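Local coordinates for protein galactose-binding lectin (Arachis hypogaea, PDB 2DVB) that binds carbohydrates with specificity for D-galactose, as a homotetrameric legume lectin of the peanut that carries calcium and manganese ions in each subunit, at residues Q33-N38 with F206-S211; K77-A82 with G213-H218. One frame throughout, in Å; residues are numbered along the deposited sequence.

Contact 1: residues Q33-N38 with F206-S211; sequences QLTNLN and FSASGS. With GAL (beta-D-galactopyranose), chain E.
Leu34 lies abreast of Ala208 and Thr35 abreast of Ser209, with CA atoms 5.8 Å apart in the first pair, so the loop 33-38 runs past the end of strand 201-209 at side-chain distance and no backbone bond joins the two. Aliphatic carbon fills the gap. Leu34 straddles the Ala208 methyl: its CB and its CD1 each come within 3.6 Å of Ala208 CB, and CD1 goes on to meet Phe206 CB at 4.3 Å. Alanine suits this spot because its lone methyl admits both carbons of the leucine so closely. The Phe206 ring then leads away, meeting Phe69 and Trp223 edge-to-face and Phe87 at about 45°. Thr35 divides its labour. With OG1 between the backbone N and the carbonyl carbon (chi1 53°), CG2 falls on the side of the strand, 3.5 Å from Ala208 O and 3.6 Å from Ser209 CA, while OG1 is hydrogen-bonded to His218 ND1. Ser207 faces the other way and bonds to Leu106 O. Past the strand end, Ser211 reaches the sugar: its OG lies 2.6 Å from GAL O4, close enough for a hydrogen bond, although which acceptor takes its proton is not settled, and the amide N of Gly214 donates to the same OG. The contact is thus a buried apolar seam, the hydroxyls of Thr35 and Ser207 paired with other parts of the chain, that leads directly to a sugar-binding serine.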
ATOM      1  N   GLN A  33      14.672  -1.127 -21.571  1.00 29.61           N
ATOM      2  CA  GLN A  33      16.003  -0.882 -22.107  1.00 31.33           C
ATOM      3  C   GLN A  33      15.856   0.477 -22.760  1.00 29.94           C
ATOM      4  O   GLN A  33      15.110   0.623 -23.727  1.00 30.75           O
ATOM      5  CB  GLN A  33      16.402  -1.934 -23.149  1.00 30.80           C
ATOM      6  CG  GLN A  33      17.889  -1.883 -23.489  1.00 33.87           C
ATOM      7  CD  GLN A  33      18.283  -2.802 -24.635  1.00 36.23           C
ATOM      8  OE1 GLN A  33      18.191  -2.427 -25.803  1.00 40.26           O
ATOM      9  NE2 GLN A  33      18.724  -4.012 -24.303  1.00 36.11           N
ATOM     10  N   LEU A  34      16.565   1.465 -22.232  1.00 30.45           N
ATOM     11  CA  LEU A  34      16.460   2.829 -22.734  1.00 31.84           C
ATOM     12  C   LEU A  34      17.143   3.178 -24.055  1.00 31.90           C
ATOM     13  O   LEU A  34      16.633   4.001 -24.813  1.00 33.59           O
ATOM     14  CB  LEU A  34      16.920   3.803 -21.645  1.00 31.11           C
ATOM     15  CG  LEU A  34      16.121   3.723 -20.338  1.00 30.79           C
ATOM     16  CD1 LEU A  34      16.804   4.553 -19.267  1.00 32.81           C
ATOM     17  CD2 LEU A  34      14.709   4.212 -20.564  1.00 28.70           C
ATOM     18  N   THR A  35      18.285   2.576 -24.353  1.00 31.42           N
ATOM     19  CA  THR A  35      18.959   2.920 -25.600  1.00 31.54           C
ATOM     20  C   THR A  35      19.077   1.789 -26.613  1.00 32.05           C
ATOM     21  O   THR A  35      19.132   0.611 -26.256  1.00 33.57           O
ATOM     22  CB  THR A  35      20.377   3.490 -25.337  1.00 30.09           C
ATOM     23  OG1 THR A  35      21.117   2.586 -24.509  1.00 31.73           O
ATOM     24  CG2 THR A  35      20.293   4.837 -24.658  1.00 29.02           C
ATOM     25  N   ASN A  36      19.105   2.174 -27.885  1.00 32.00           N
ATOM     26  CA  ASN A  36      19.242   1.231 -28.989  1.00 31.54           C
ATOM     27  C   ASN A  36      20.747   1.076 -29.198  1.00 31.20           C
ATOM     28  O   ASN A  36      21.443   2.052 -29.479  1.00 30.35           O
ATOM     29  CB  ASN A  36      18.581   1.806 -30.252  1.00 32.24           C
ATOM     30  CG  ASN A  36      18.669   0.862 -31.453  1.00 34.91           C
ATOM     31  OD1 ASN A  36      19.742   0.352 -31.786  1.00 33.41           O
ATOM     32  ND2 ASN A  36      17.535   0.643 -32.114  1.00 34.04           N
ATOM     33  N   LEU A  37      21.246  -0.144 -29.040  1.00 31.89           N
ATOM     34  CA  LEU A  37      22.673  -0.430 -29.190  1.00 31.88           C
ATOM     35  C   LEU A  37      23.220  -0.192 -30.594  1.00 32.19           C
ATOM     36  O   LEU A  37      24.422   0.008 -30.770  1.00 33.27           O
ATOM     37  CB  LEU A  37      22.957  -1.881 -28.786  1.00 31.53           C
ATOM     38  CG  LEU A  37      23.097  -2.269 -27.310  1.00 32.98           C
ATOM     39  CD1 LEU A  37      22.538  -1.182 -26.395  1.00 31.39           C
ATOM     40  CD2 LEU A  37      22.402  -3.602 -27.086  1.00 27.81           C
ATOM     41  N   ASN A  38      22.343  -0.211 -31.591  1.00 33.24           N
ATOM     42  CA  ASN A  38      22.773  -0.016 -32.970  1.00 34.27           C
ATOM     43  C   ASN A  38      22.573   1.379 -33.568  1.00 34.48           C
ATOM     44  O   ASN A  38      22.966   1.624 -34.708  1.00 34.29           O
ATOM     45  CB  ASN A  38      22.100  -1.062 -33.846  1.00 34.96           C
ATOM     46  CG  ASN A  38      22.553  -2.462 -33.504  1.00 39.10           C
ATOM     47  OD1 ASN A  38      23.731  -2.793 -33.643  1.00 38.59           O
ATOM     48  ND2 ASN A  38      21.625  -3.290 -33.040  1.00 40.05           N
ATOM     49  N   PHE A 206      12.834   8.286 -16.383  1.00 26.47           N
ATOM     50  CA  PHE A 206      14.238   7.961 -16.616  1.00 26.32           C
ATOM     51  C   PHE A 206      14.658   8.213 -18.059  1.00 26.00           C
ATOM     52  O   PHE A 206      13.863   8.069 -18.981  1.00 27.55           O
ATOM     53  CB  PHE A 206      14.482   6.496 -16.270  1.00 23.95           C
ATOM     54  CG  PHE A 206      14.146   6.152 -14.856  1.00 23.93           C
ATOM     55  CD1 PHE A 206      15.008   6.500 -13.820  1.00 23.18           C
ATOM     56  CD2 PHE A 206      12.948   5.517 -14.550  1.00 24.52           C
ATOM     57  CE1 PHE A 206      14.679   6.225 -12.500  1.00 20.97           C
ATOM     58  CE2 PHE A 206      12.605   5.232 -13.223  1.00 21.46           C
ATOM     59  CZ  PHE A 206      13.468   5.588 -12.202  1.00 22.70           C
ATOM     60  N   SER A 207      15.914   8.598 -18.249  1.00 27.65           N
ATOM     61  CA  SER A 207      16.437   8.845 -19.587  1.00 26.86           C
ATOM     62  C   SER A 207      17.872   8.350 -19.658  1.00 27.47           C
ATOM     63  O   SER A 207      18.586   8.347 -18.656  1.00 27.93           O
ATOM     64  CB  SER A 207      16.391  10.339 -19.930  1.00 26.75           C
ATOM     65  OG  SER A 207      16.917  10.584 -21.231  1.00 22.95           O
ATOM     66  N   ALA A 208      18.286   7.918 -20.845  1.00 28.59           N
ATOM     67  CA  ALA A 208      19.643   7.430 -21.055  1.00 29.65           C
ATOM     68  C   ALA A 208      19.998   7.695 -22.508  1.00 30.87           C
ATOM     69  O   ALA A 208      19.113   7.820 -23.356  1.00 30.93           O
ATOM     70  CB  ALA A 208      19.728   5.945 -20.745  1.00 24.76           C
ATOM     71  N   SER A 209      21.291   7.791 -22.799  1.00 31.19           N
ATOM     72  CA  SER A 209      21.720   8.068 -24.160  1.00 30.41           C
ATOM     73  C   SER A 209      23.121   7.559 -24.452  1.00 29.69           C
ATOM     74  O   SER A 209      23.881   7.229 -23.545  1.00 31.97           O
ATOM     75  CB  SER A 209      21.675   9.574 -24.416  1.00 28.15           C
ATOM     76  OG  SER A 209      22.613  10.238 -23.590  1.00 25.68           O
ATOM     77  N   GLY A 210      23.444   7.508 -25.737  1.00 28.49           N
ATOM     78  CA  GLY A 210      24.747   7.068 -26.180  1.00 27.77           C
ATOM     79  C   GLY A 210      25.168   7.961 -27.335  1.00 30.07           C
ATOM     80  O   GLY A 210      24.431   8.871 -27.729  1.00 28.42           O
ATOM     81  N   SER A 211      26.357   7.724 -27.868  1.00 29.80           N
ATOM     82  CA  SER A 211      26.861   8.511 -28.990  1.00 30.82           C
ATOM     83  C   SER A 211      27.298   7.527 -30.070  1.00 30.37           C
ATOM     84  O   SER A 211      26.926   6.354 -30.029  1.00 32.50           O
ATOM     85  CB  SER A 211      28.049   9.367 -28.543  1.00 30.18           C
ATOM     86  OG  SER A 211      29.161   8.557 -28.196  1.00 31.63           O
TER
HETATM   87  C1  GAL E   2      31.617  11.562 -27.052  1.00 41.31           C
HETATM   88  C2  GAL E   2      30.317  11.924 -26.360  1.00 37.88           C
HETATM   89  C3  GAL E   2      30.314  11.344 -24.950  1.00 36.17           C
HETATM   90  C4  GAL E   2      30.456   9.712 -24.957  1.00 34.34           C
HETATM   91  C5  GAL E   2      31.801   9.341 -25.692  1.00 37.03           C
HETATM   92  C6  GAL E   2      32.402   7.988 -25.978  1.00 34.91           C
HETATM   93  O2  GAL E   2      30.219  13.341 -26.390  1.00 36.22           O
HETATM   94  O3  GAL E   2      29.097  11.695 -24.324  1.00 34.48           O
HETATM   95  O4  GAL E   2      29.422   9.061 -25.701  1.00 33.89           O
HETATM   96  O5  GAL E   2      31.845  10.062 -27.063  1.00 38.61           O
HETATM   97  O6  GAL E   2      33.567   7.526 -26.610  1.00 38.58           O

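Contact 2: residues K77-A82 with G213-H218. With GAL (beta-D-galactopyranose), chain E.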
ATOM      1  N   LYS A  77      30.454  -5.119 -26.464  1.00 41.71           N
ATOM      2  CA  LYS A  77      31.636  -5.109 -27.308  1.00 43.50           C
ATOM      3  C   LYS A  77      31.226  -4.199 -28.455  1.00 43.94           C
ATOM      4  O   LYS A  77      30.186  -4.429 -29.080  1.00 47.37           O
ATOM      5  CB  LYS A  77      31.928  -6.515 -27.841  1.00 43.95           C
ATOM      6  N   ASP A  78      32.001  -3.158 -28.733  1.00 43.08           N
ATOM      7  CA  ASP A  78      33.223  -2.820 -28.019  1.00 40.55           C
ATOM      8  C   ASP A  78      33.260  -1.297 -28.015  1.00 39.37           C
ATOM      9  O   ASP A  78      34.301  -0.666 -28.208  1.00 39.40           O
ATOM     10  CB  ASP A  78      34.421  -3.384 -28.766  1.00 42.29           C
ATOM     11  CG  ASP A  78      34.290  -3.210 -30.258  1.00 42.94           C
ATOM     12  OD1 ASP A  78      34.728  -4.110 -31.009  1.00 42.42           O
ATOM     13  OD2 ASP A  78      33.743  -2.167 -30.669  1.00 41.89           O
ATOM     14  N   TYR A  79      32.078  -0.728 -27.824  1.00 35.22           N
ATOM     15  CA  TYR A  79      31.898   0.706 -27.755  1.00 33.79           C
ATOM     16  C   TYR A  79      32.334   1.143 -26.361  1.00 32.18           C
ATOM     17  O   TYR A  79      32.487   0.316 -25.470  1.00 31.59           O
ATOM     18  CB  TYR A  79      30.417   1.042 -27.946  1.00 31.64           C
ATOM     19  CG  TYR A  79      29.884   0.763 -29.330  1.00 29.33           C
ATOM     20  CD1 TYR A  79      29.969   1.723 -30.336  1.00 29.23           C
ATOM     21  CD2 TYR A  79      29.278  -0.454 -29.634  1.00 30.10           C
ATOM     22  CE1 TYR A  79      29.458   1.480 -31.611  1.00 27.48           C
ATOM     23  CE2 TYR A  79      28.765  -0.709 -30.905  1.00 27.34           C
ATOM     24  CZ  TYR A  79      28.857   0.266 -31.885  1.00 27.73           C
ATOM     25  OH  TYR A  79      28.337   0.034 -33.136  1.00 29.94           O
ATOM     26  N   ASP A  80      32.557   2.437 -26.178  1.00 33.14           N
ATOM     27  CA  ASP A  80      32.919   2.956 -24.865  1.00 32.70           C
ATOM     28  C   ASP A  80      31.656   2.807 -24.025  1.00 31.18           C
ATOM     29  O   ASP A  80      30.557   3.077 -24.504  1.00 30.35           O
ATOM     30  CB  ASP A  80      33.309   4.432 -24.966  1.00 37.03           C
ATOM     31  CG  ASP A  80      34.796   4.630 -25.168  1.00 43.45           C
ATOM     32  OD1 ASP A  80      35.419   3.825 -25.898  1.00 46.33           O
ATOM     33  OD2 ASP A  80      35.344   5.600 -24.597  1.00 47.83           O
ATOM     34  N   PRO A  81      31.791   2.352 -22.774  1.00 31.05           N
ATOM     35  CA  PRO A  81      30.593   2.201 -21.938  1.00 31.69           C
ATOM     36  C   PRO A  81      30.058   3.574 -21.538  1.00 30.17           C
ATOM     37  O   PRO A  81      30.465   4.129 -20.525  1.00 29.84           O
ATOM     38  CB  PRO A  81      31.104   1.397 -20.734  1.00 30.89           C
ATOM     39  CG  PRO A  81      32.303   0.647 -21.296  1.00 31.46           C
ATOM     40  CD  PRO A  81      32.958   1.713 -22.141  1.00 30.65           C
ATOM     41  N   ALA A  82      29.158   4.120 -22.349  1.00 31.08           N
ATOM     42  CA  ALA A  82      28.564   5.434 -22.094  1.00 31.86           C
ATOM     43  C   ALA A  82      27.078   5.402 -22.491  1.00 31.44           C
ATOM     44  O   ALA A  82      26.642   4.465 -23.165  1.00 32.18           O
ATOM     45  CB  ALA A  82      29.316   6.499 -22.901  1.00 31.67           C
ATOM     46  N   GLY A 213      30.426   6.576 -30.645  1.00 27.40           N
ATOM     47  CA  GLY A 213      31.409   5.704 -30.033  1.00 28.55           C
ATOM     48  C   GLY A 213      31.053   5.243 -28.634  1.00 29.26           C
ATOM     49  O   GLY A 213      31.584   4.236 -28.156  1.00 30.63           O
ATOM     50  N   GLY A 214      30.156   5.969 -27.973  1.00 29.36           N
ATOM     51  CA  GLY A 214      29.765   5.604 -26.621  1.00 28.62           C
ATOM     52  C   GLY A 214      28.415   4.916 -26.534  1.00 29.87           C
ATOM     53  O   GLY A 214      27.373   5.532 -26.761  1.00 30.33           O
ATOM     54  N   ARG A 215      28.430   3.629 -26.204  1.00 29.17           N
ATOM     55  CA  ARG A 215      27.198   2.873 -26.086  1.00 29.54           C
ATOM     56  C   ARG A 215      27.316   1.837 -24.980  1.00 29.26           C
ATOM     57  O   ARG A 215      28.410   1.414 -24.632  1.00 31.80           O
ATOM     58  CB  ARG A 215      26.873   2.170 -27.409  1.00 30.19           C
ATOM     59  CG  ARG A 215      27.088   3.028 -28.647  1.00 29.58           C
ATOM     60  CD  ARG A 215      26.467   2.387 -29.883  1.00 28.29           C
ATOM     61  NE  ARG A 215      26.786   3.138 -31.092  1.00 25.07           N
ATOM     62  CZ  ARG A 215      26.425   2.770 -32.317  1.00 22.59           C
ATOM     63  NH1 ARG A 215      25.726   1.662 -32.505  1.00 21.38           N
ATOM     64  NH2 ARG A 215      26.781   3.503 -33.358  1.00 23.17           N
ATOM     65  N   GLN A 216      26.180   1.446 -24.420  1.00 28.75           N
ATOM     66  CA  GLN A 216      26.137   0.439 -23.366  1.00 28.20           C
ATOM     67  C   GLN A 216      24.686   0.139 -23.085  1.00 26.73           C
ATOM     68  O   GLN A 216      23.795   0.911 -23.449  1.00 28.72           O
ATOM     69  CB  GLN A 216      26.812   0.930 -22.074  1.00 27.66           C
ATOM     70  CG  GLN A 216      26.040   2.017 -21.324  1.00 27.00           C
ATOM     71  CD  GLN A 216      26.855   2.650 -20.203  1.00 28.05           C
ATOM     72  OE1 GLN A 216      26.520   3.733 -19.714  1.00 31.70           O
ATOM     73  NE2 GLN A 216      27.924   1.981 -19.792  1.00 25.27           N
ATOM     74  N   ILE A 217      24.450  -0.992 -22.444  1.00 26.25           N
ATOM     75  CA  ILE A 217      23.100  -1.394 -22.098  1.00 25.91           C
ATOM     76  C   ILE A 217      22.645  -0.612 -20.862  1.00 25.96           C
ATOM     77  O   ILE A 217      23.323  -0.625 -19.833  1.00 25.93           O
ATOM     78  CB  ILE A 217      23.068  -2.891 -21.806  1.00 22.86           C
ATOM     79  CG1 ILE A 217      23.461  -3.655 -23.076  1.00 25.93           C
ATOM     80  CG2 ILE A 217      21.708  -3.291 -21.299  1.00 22.83           C
ATOM     81  CD1 ILE A 217      23.732  -5.135 -22.862  1.00 22.41           C
ATOM     82  N   HIS A 218      21.513   0.078 -20.983  1.00 25.58           N
ATOM     83  CA  HIS A 218      20.938   0.858 -19.882  1.00 25.77           C
ATOM     84  C   HIS A 218      19.592   0.220 -19.555  1.00 26.01           C
ATOM     85  O   HIS A 218      18.678   0.253 -20.376  1.00 27.54           O
ATOM     86  CB  HIS A 218      20.689   2.313 -20.296  1.00 25.14           C
ATOM     87  CG  HIS A 218      21.926   3.080 -20.656  1.00 23.77           C
ATOM     88  ND1 HIS A 218      22.237   3.422 -21.955  1.00 23.71           N
ATOM     89  CD2 HIS A 218      22.896   3.623 -19.882  1.00 24.34           C
ATOM     90  CE1 HIS A 218      23.344   4.145 -21.965  1.00 24.32           C
ATOM     91  NE2 HIS A 218      23.765   4.283 -20.720  1.00 21.59           N
TER
HETATM   92  C1  GAL E   2      31.617  11.562 -27.052  1.00 41.31           C
HETATM   93  C2  GAL E   2      30.317  11.924 -26.360  1.00 37.88           C
HETATM   94  C3  GAL E   2      30.314  11.344 -24.950  1.00 36.17           C
HETATM   95  C4  GAL E   2      30.456   9.712 -24.957  1.00 34.34           C
HETATM   96  C5  GAL E   2      31.801   9.341 -25.692  1.00 37.03           C
HETATM   97  C6  GAL E   2      32.402   7.988 -25.978  1.00 34.91           C
HETATM   98  O2  GAL E   2      30.219  13.341 -26.390  1.00 36.22           O
HETATM   99  O3  GAL E   2      29.097  11.695 -24.324  1.00 34.48           O
HETATM  100  O4  GAL E   2      29.422   9.061 -25.701  1.00 33.89           O
HETATM  101  O5  GAL E   2      31.845  10.062 -27.063  1.00 38.61           O
HETATM  102  O6  GAL E   2      33.567   7.526 -26.610  1.00 38.58           O
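Two neighbouring residues of the 213-218 segment grip the carbonyl oxygen Asp80 O: Arg215 N donates to it at 2.8 Å, nearly in line with the carbonyl bond though bent at the hydrogen, and Gly214 CA adds a C-H...O contact at 3.4 Å. In return Asp80 N gives its hydrogen to Gly213 O at 2.8 Å, a fairly straight bond (156°), so Asp80 and Gly214 form a single beta bridge. Having no side chain, Gly214 leaves space for the Ala82 methyl and the galactose; its CA lies 3.6 Å from GAL O4. The Asp80 carboxylate reaches the sugar too, but its OD2 makes just a weak bond with GAL O6. Both segments thus belong to the sugar-binding loops of the legume lectin fold, lining the galactose through Asp80, Ala82 and Gly214. Arg215 lies across one face of the Tyr79 ring. Its CD sits over the ring centre, 3.5 Å from the centroid in a CH-pi contact, and the extended chain carries the guanidinium out over the rim toward the hydroxyl, its plane only 14° from the ring's. NH1 is hydrogen-bonded to Leu37 O and NE to Leu212 O. Gln216 leaves the backbone between N and carbonyl carbon (chi1 71°), which lays its amide across Pro81 and Ala82, with NE2 3.4 Å from Pro81 CB; OE1 is bonded to Thr124 OG1. The loop 77-82, which joins strand 64-74 of one sheet to strand 84-91 of the other, is thereby tied to the run leading into strand 217-229, itself paired with 64-74.

Overall arrangement
The two contacts lie about 9 Å apart, centre to centre, at the same end of the legume lectin sandwich, and both touch the galactose. Along the chain their segments alternate: 33-38, 77-82, 206-211, 213-218. Only residue 212 separates the last two, which span the loop from strand 201-209, in the seven-stranded sheet, to strand 217-229, in the other sheet, so contact 1 packs one limb of this connection and contact 2 the other. The contacts also touch each other, through two probable hydrogen bonds. Asp83 and Asn127, the latter a calcium ligand, also hydrogen-bond to the galactose, so loops from distant parts of the sequence together form the sugar site near the calcium ion.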